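Local coordinates for taurocyamine kinase (PDB 4WOD), which reversibly transfers phosphate between ATP and taurocyamine, with magnesium as cofactor, at residues N51-R63 / N187-I199. The protein carries 4 engineered substitutions. Sequence-based numbering, arbitrary orientation.
With ARG (arginine), chain B.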
loop_
_atom_site.group_PDB
_atom_site.type_symbol
_atom_site.label_atom_id
_atom_site.label_comp_id
_atom_site.label_asym_id
_atom_site.label_seq_id
_atom_site.Cartn_x
_atom_site.Cartn_y
_atom_site.Cartn_z
ATOM N N ASN A 51 17.810 -23.512 -3.370
ATOM C CA ASN A 51 17.606 -24.013 -4.718
ATOM C C ASN A 51 16.328 -23.486 -5.368
ATOM O O ASN A 51 16.352 -23.016 -6.500
ATOM C CB ASN A 51 17.584 -25.537 -4.700
ATOM C CG ASN A 51 17.624 -26.125 -6.092
ATOM O OD1 ASN A 51 18.643 -26.049 -6.775
ATOM N ND2 ASN A 51 16.521 -26.703 -6.519
ATOM N N THR A 52 15.217 -23.532 -4.639
ATOM C CA THR A 52 13.941 -23.115 -5.225
ATOM C C THR A 52 13.957 -21.621 -5.606
ATOM O O THR A 52 13.258 -21.200 -6.536
ATOM C CB THR A 52 12.751 -23.412 -4.265
ATOM O OG1 THR A 52 11.521 -23.474 -5.005
ATOM C CG2 THR A 52 12.651 -22.339 -3.169
ATOM N N ASN A 53 14.774 -20.821 -4.927
ATOM C CA ASN A 53 14.840 -19.396 -5.260
ATOM C C ASN A 53 15.475 -19.160 -6.620
ATOM O O ASN A 53 15.144 -18.195 -7.308
ATOM C CB ASN A 53 15.603 -18.618 -4.203
ATOM C CG ASN A 53 14.918 -18.645 -2.863
ATOM O OD1 ASN A 53 15.459 -19.180 -1.889
ATOM N ND2 ASN A 53 13.723 -18.058 -2.793
ATOM N N ALA A 54 16.401 -20.028 -6.991
ATOM C CA ALA A 54 17.086 -19.910 -8.278
ATOM C C ALA A 54 16.139 -20.091 -9.456
ATOM O O ALA A 54 16.410 -19.605 -10.551
ATOM C CB ALA A 54 18.222 -20.924 -8.368
ATOM N N TYR A 55 15.044 -20.816 -9.247
ATOM C CA TYR A 55 14.164 -21.173 -10.356
ATOM C C TYR A 55 12.804 -20.524 -10.237
ATOM O O TYR A 55 12.066 -20.472 -11.205
ATOM C CB TYR A 55 14.029 -22.688 -10.453
ATOM C CG TYR A 55 15.389 -23.310 -10.614
ATOM C CD1 TYR A 55 16.126 -23.112 -11.778
ATOM C CD2 TYR A 55 15.962 -24.049 -9.592
ATOM C CE1 TYR A 55 17.391 -23.656 -11.922
ATOM C CE2 TYR A 55 17.228 -24.598 -9.727
ATOM C CZ TYR A 55 17.935 -24.395 -10.888
ATOM O OH TYR A 55 19.183 -24.948 -11.026
ATOM N N ASN A 56 12.485 -20.032 -9.049
ATOM C CA ASN A 56 11.229 -19.327 -8.840
ATOM C C ASN A 56 11.467 -17.913 -8.307
ATOM O O ASN A 56 11.474 -17.683 -7.096
ATOM C CB ASN A 56 10.346 -20.130 -7.890
ATOM C CG ASN A 56 10.075 -21.529 -8.410
ATOM O OD1 ASN A 56 10.792 -22.481 -8.077
ATOM N ND2 ASN A 56 9.056 -21.658 -9.255
ATOM N N PRO A 57 11.656 -16.947 -9.222
ATOM C CA PRO A 57 11.995 -15.589 -8.779
ATOM C C PRO A 57 10.907 -14.899 -7.945
ATOM O O PRO A 57 11.216 -13.938 -7.245
ATOM C CB PRO A 57 12.235 -14.837 -10.099
ATOM C CG PRO A 57 11.548 -15.657 -11.153
ATOM C CD PRO A 57 11.613 -17.079 -10.689
ATOM N N GLY A 58 9.673 -15.390 -7.998
ATOM C CA GLY A 58 8.594 -14.793 -7.229
ATOM C C GLY A 58 8.647 -15.171 -5.759
ATOM O O GLY A 58 8.030 -14.522 -4.919
ATOM N N ALA A 59 9.385 -16.229 -5.445
ATOM C CA ALA A 59 9.487 -16.706 -4.066
ATOM C C ALA A 59 10.305 -15.740 -3.208
ATOM O O ALA A 59 11.415 -15.361 -3.565
ATOM C CB ALA A 59 10.097 -18.097 -4.035
ATOM N N LEU A 60 9.750 -15.362 -2.066
ATOM C CA LEU A 60 10.379 -14.418 -1.152
ATOM C C LEU A 60 11.443 -15.038 -0.226
ATOM O O LEU A 60 12.434 -14.394 0.131
ATOM C CB LEU A 60 9.294 -13.768 -0.298
ATOM C CG LEU A 60 9.729 -12.569 0.531
ATOM C CD1 LEU A 60 10.219 -11.486 -0.406
ATOM C CD2 LEU A 60 8.553 -12.072 1.373
ATOM N N LEU A 61 11.211 -16.283 0.163
ATOM C CA LEU A 61 11.983 -16.951 1.215
ATOM C C LEU A 61 12.719 -18.203 0.734
ATOM O O LEU A 61 12.318 -18.820 -0.240
ATOM C CB LEU A 61 11.049 -17.333 2.366
ATOM C CG LEU A 61 10.435 -16.151 3.116
ATOM C CD1 LEU A 61 9.484 -16.631 4.194
ATOM C CD2 LEU A 61 11.516 -15.272 3.712
ATOM N N PRO A 62 13.815 -18.575 1.420
ATOM C CA PRO A 62 14.383 -19.901 1.154
ATOM C C PRO A 62 13.480 -20.968 1.764
ATOM O O PRO A 62 12.428 -20.635 2.332
ATOM C CB PRO A 62 15.736 -19.872 1.875
ATOM C CG PRO A 62 15.518 -18.844 3.024
ATOM C CD PRO A 62 14.602 -17.799 2.397
ATOM N N ARG A 63 13.892 -22.224 1.696
ATOM C CA ARG A 63 13.248 -23.224 2.535
ATOM C C ARG A 63 14.341 -23.854 3.378
ATOM O O ARG A 63 15.429 -23.299 3.485
ATOM C CB ARG A 63 12.472 -24.247 1.688
ATOM C CG ARG A 63 11.360 -23.604 0.804
ATOM C CD ARG A 63 10.181 -23.024 1.651
ATOM N NE ARG A 63 9.047 -22.524 0.852
ATOM C CZ ARG A 63 8.964 -21.311 0.318
ATOM N NH1 ARG A 63 9.954 -20.432 0.464
ATOM N NH2 ARG A 63 7.880 -20.964 -0.375
ATOM N N ASN A 187 0.392 -32.129 -6.021
ATOM C CA ASN A 187 1.745 -31.734 -6.374
ATOM C C ASN A 187 1.735 -30.669 -7.459
ATOM O O ASN A 187 2.208 -30.900 -8.567
ATOM C CB ASN A 187 2.568 -32.945 -6.827
ATOM C CG ASN A 187 1.854 -33.789 -7.883
ATOM O OD1 ASN A 187 0.643 -33.996 -7.819
ATOM N ND2 ASN A 187 2.612 -34.285 -8.853
ATOM N N ASP A 188 1.206 -29.496 -7.139
ATOM C CA ASP A 188 1.037 -28.459 -8.154
ATOM C C ASP A 188 1.724 -27.118 -7.844
ATOM O O ASP A 188 1.473 -26.128 -8.524
ATOM C CB ASP A 188 -0.463 -28.228 -8.398
ATOM C CG ASP A 188 -1.187 -27.676 -7.177
ATOM O OD1 ASP A 188 -0.610 -27.673 -6.060
ATOM O OD2 ASP A 188 -2.356 -27.251 -7.333
ATOM N N ASP A 189 2.598 -27.094 -6.841
ATOM C CA ASP A 189 3.305 -25.869 -6.440
ATOM C C ASP A 189 4.772 -25.975 -6.850
ATOM O O ASP A 189 5.516 -26.775 -6.293
ATOM C CB ASP A 189 3.167 -25.656 -4.925
ATOM C CG ASP A 189 3.825 -24.354 -4.416
ATOM O OD1 ASP A 189 4.804 -23.844 -5.005
ATOM O OD2 ASP A 189 3.363 -23.848 -3.374
ATOM N N ASN A 190 5.195 -25.178 -7.821
ATOM C CA ASN A 190 6.549 -25.318 -8.337
ATOM C C ASN A 190 7.617 -24.845 -7.343
ATOM O O ASN A 190 8.777 -25.269 -7.421
ATOM C CB ASN A 190 6.705 -24.562 -9.659
ATOM C CG ASN A 190 7.699 -25.237 -10.609
ATOM O OD1 ASN A 190 8.053 -26.401 -10.432
ATOM N ND2 ASN A 190 8.149 -24.502 -11.619
ATOM N N VAL A 191 7.245 -23.959 -6.422
ATOM C CA VAL A 191 8.196 -23.523 -5.409
ATOM C C VAL A 191 8.469 -24.724 -4.513
ATOM O O VAL A 191 9.619 -25.084 -4.252
ATOM C CB VAL A 191 7.670 -22.318 -4.573
ATOM C CG1 VAL A 191 8.571 -22.052 -3.373
ATOM C CG2 VAL A 191 7.546 -21.069 -5.441
ATOM N N LEU A 192 7.394 -25.371 -4.083
ATOM C CA LEU A 192 7.513 -26.583 -3.275
ATOM C C LEU A 192 8.269 -27.668 -4.033
ATOM O O LEU A 192 9.122 -28.338 -3.469
ATOM C CB LEU A 192 6.137 -27.094 -2.863
ATOM C CG LEU A 192 6.113 -28.261 -1.864
ATOM C CD1 LEU A 192 7.107 -28.031 -0.729
ATOM C CD2 LEU A 192 4.682 -28.460 -1.322
ATOM N N ARG A 193 7.957 -27.835 -5.314
ATOM C CA ARG A 193 8.659 -28.807 -6.143
ATOM C C ARG A 193 10.174 -28.586 -6.136
ATOM O O ARG A 193 10.944 -29.529 -5.913
ATOM C CB ARG A 193 8.144 -28.770 -7.587
ATOM C CG ARG A 193 8.958 -29.659 -8.532
ATOM C CD ARG A 193 8.270 -29.828 -9.875
ATOM N NE ARG A 193 7.050 -30.608 -9.725
ATOM C CZ ARG A 193 5.824 -30.102 -9.722
ATOM N NH1 ARG A 193 4.788 -30.912 -9.557
ATOM N NH2 ARG A 193 5.632 -28.795 -9.889
ATOM N N ASP A 194 10.606 -27.348 -6.364
ATOM C CA ASP A 194 12.041 -27.083 -6.512
ATOM C C ASP A 194 12.798 -26.996 -5.186
ATOM O O ASP A 194 14.036 -26.912 -5.156
ATOM C CB ASP A 194 12.242 -25.815 -7.317
ATOM C CG ASP A 194 11.856 -25.995 -8.775
ATOM O OD1 ASP A 194 11.885 -27.146 -9.251
ATOM O OD2 ASP A 194 11.520 -24.999 -9.449
ATOM N N ALA A 195 12.041 -27.008 -4.095
ATOM C CA ALA A 195 12.597 -27.146 -2.759
ATOM C C ALA A 195 12.627 -28.603 -2.275
ATOM O O ALA A 195 12.922 -28.864 -1.103
ATOM C CB ALA A 195 11.798 -26.281 -1.776
ATOM N N GLY A 196 12.318 -29.543 -3.168
ATOM C CA GLY A 196 12.342 -30.968 -2.848
ATOM C C GLY A 196 11.074 -31.538 -2.229
ATOM O O GLY A 196 11.093 -32.618 -1.636
ATOM N N GLY A 197 9.962 -30.827 -2.367
ATOM C CA GLY A 197 8.726 -31.245 -1.719
ATOM C C GLY A 197 7.997 -32.459 -2.275
ATOM O O GLY A 197 7.129 -33.032 -1.601
ATOM N N TYR A 198 8.321 -32.863 -3.499
ATOM C CA TYR A 198 7.549 -33.936 -4.132
ATOM C C TYR A 198 8.402 -35.152 -4.472
ATOM O O TYR A 198 8.025 -35.964 -5.309
ATOM C CB TYR A 198 6.862 -33.414 -5.396
ATOM C CG TYR A 198 5.910 -32.264 -5.151
ATOM C CD1 TYR A 198 5.077 -32.244 -4.034
ATOM C CD2 TYR A 198 5.854 -31.188 -6.032
ATOM C CE1 TYR A 198 4.200 -31.193 -3.815
ATOM C CE2 TYR A 198 4.980 -30.139 -5.826
ATOM C CZ TYR A 198 4.160 -30.138 -4.719
ATOM O OH TYR A 198 3.297 -29.085 -4.526
ATOM N N ILE A 199 9.556 -35.269 -3.829
ATOM C CA ILE A 199 10.442 -36.388 -4.070
ATOM C C ILE A 199 9.750 -37.687 -3.612
ATOM O O ILE A 199 9.103 -37.712 -2.559
ATOM C CB ILE A 199 11.780 -36.170 -3.346
ATOM C CG1 ILE A 199 12.450 -34.894 -3.889
ATOM C CG2 ILE A 199 12.686 -37.400 -3.440
ATOM C CD1 ILE A 199 13.646 -34.468 -3.112
HETATM N N ARG B . 6.674 -15.992 1.872
HETATM C CA ARG B . 6.995 -17.229 1.213
HETATM C C ARG B . 7.755 -17.150 -0.098
HETATM O O ARG B . 7.368 -16.374 -1.006
HETATM C CB ARG B . 5.788 -18.082 1.078
HETATM C CG ARG B . 5.492 -18.842 2.325
HETATM C CD ARG B . 5.730 -20.274 2.007
HETATM N NE ARG B . 5.455 -21.086 3.153
HETATM C CZ ARG B . 4.714 -22.158 3.106
HETATM N NH1 ARG B . 4.506 -22.856 4.182
HETATM N NH2 ARG B . 4.165 -22.507 1.976
HETATM O OXT ARG B . 8.736 -17.907 -0.059
#
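Thr52 meets the short helix 190-194 at the tight, buried part of this contact. Its OG1 gives a hydrogen bond of 2.6 Å to Val191 O, in the carbonyl plane and on a lone pair. OG1 lies anti to the backbone N (chi1 -159°), which aims it at the helix. The residue before, Asn51, donates from ND2 to Asp194 O over 2.8 Å, nearly straight at 168° and within its own amide plane. Side chains of helix 46-55 thus hold two carbonyls of the short helix, one near its start and one at its end. Ala195 CB fills in beside them, 3.9 Å from Thr52 CB and 3.7 Å from Arg63 CG.

Val191 splits its two methyls. CG2 lies against Asn56 CB and Ala59 CB, while CG1 packs over one face of the Arg63 guanidinium, 3.3 Å from NH2. The opposite face of that group carries CD of the bound arginine. The contact joins the N-terminal and catalytic domains of the first phosphagen kinase repeat at the substrate pocket. Loop 56-63 receives the ligand carboxylate: Leu60 N binds its O at 2.8 Å, and Leu61 N and Arg63 NH1 both reach OXT. Arg63 NH1 also donates to Pro62 O, which helps fix the guanidinium. Cys268, the predicted active-site residue, lies close to Arg63.

The other side is looser and more exposed. Tyr55 only brushes Asp194, with CB 3.6 Å from OD2. Asn190 adds loose packing beside Asn56 at the rim.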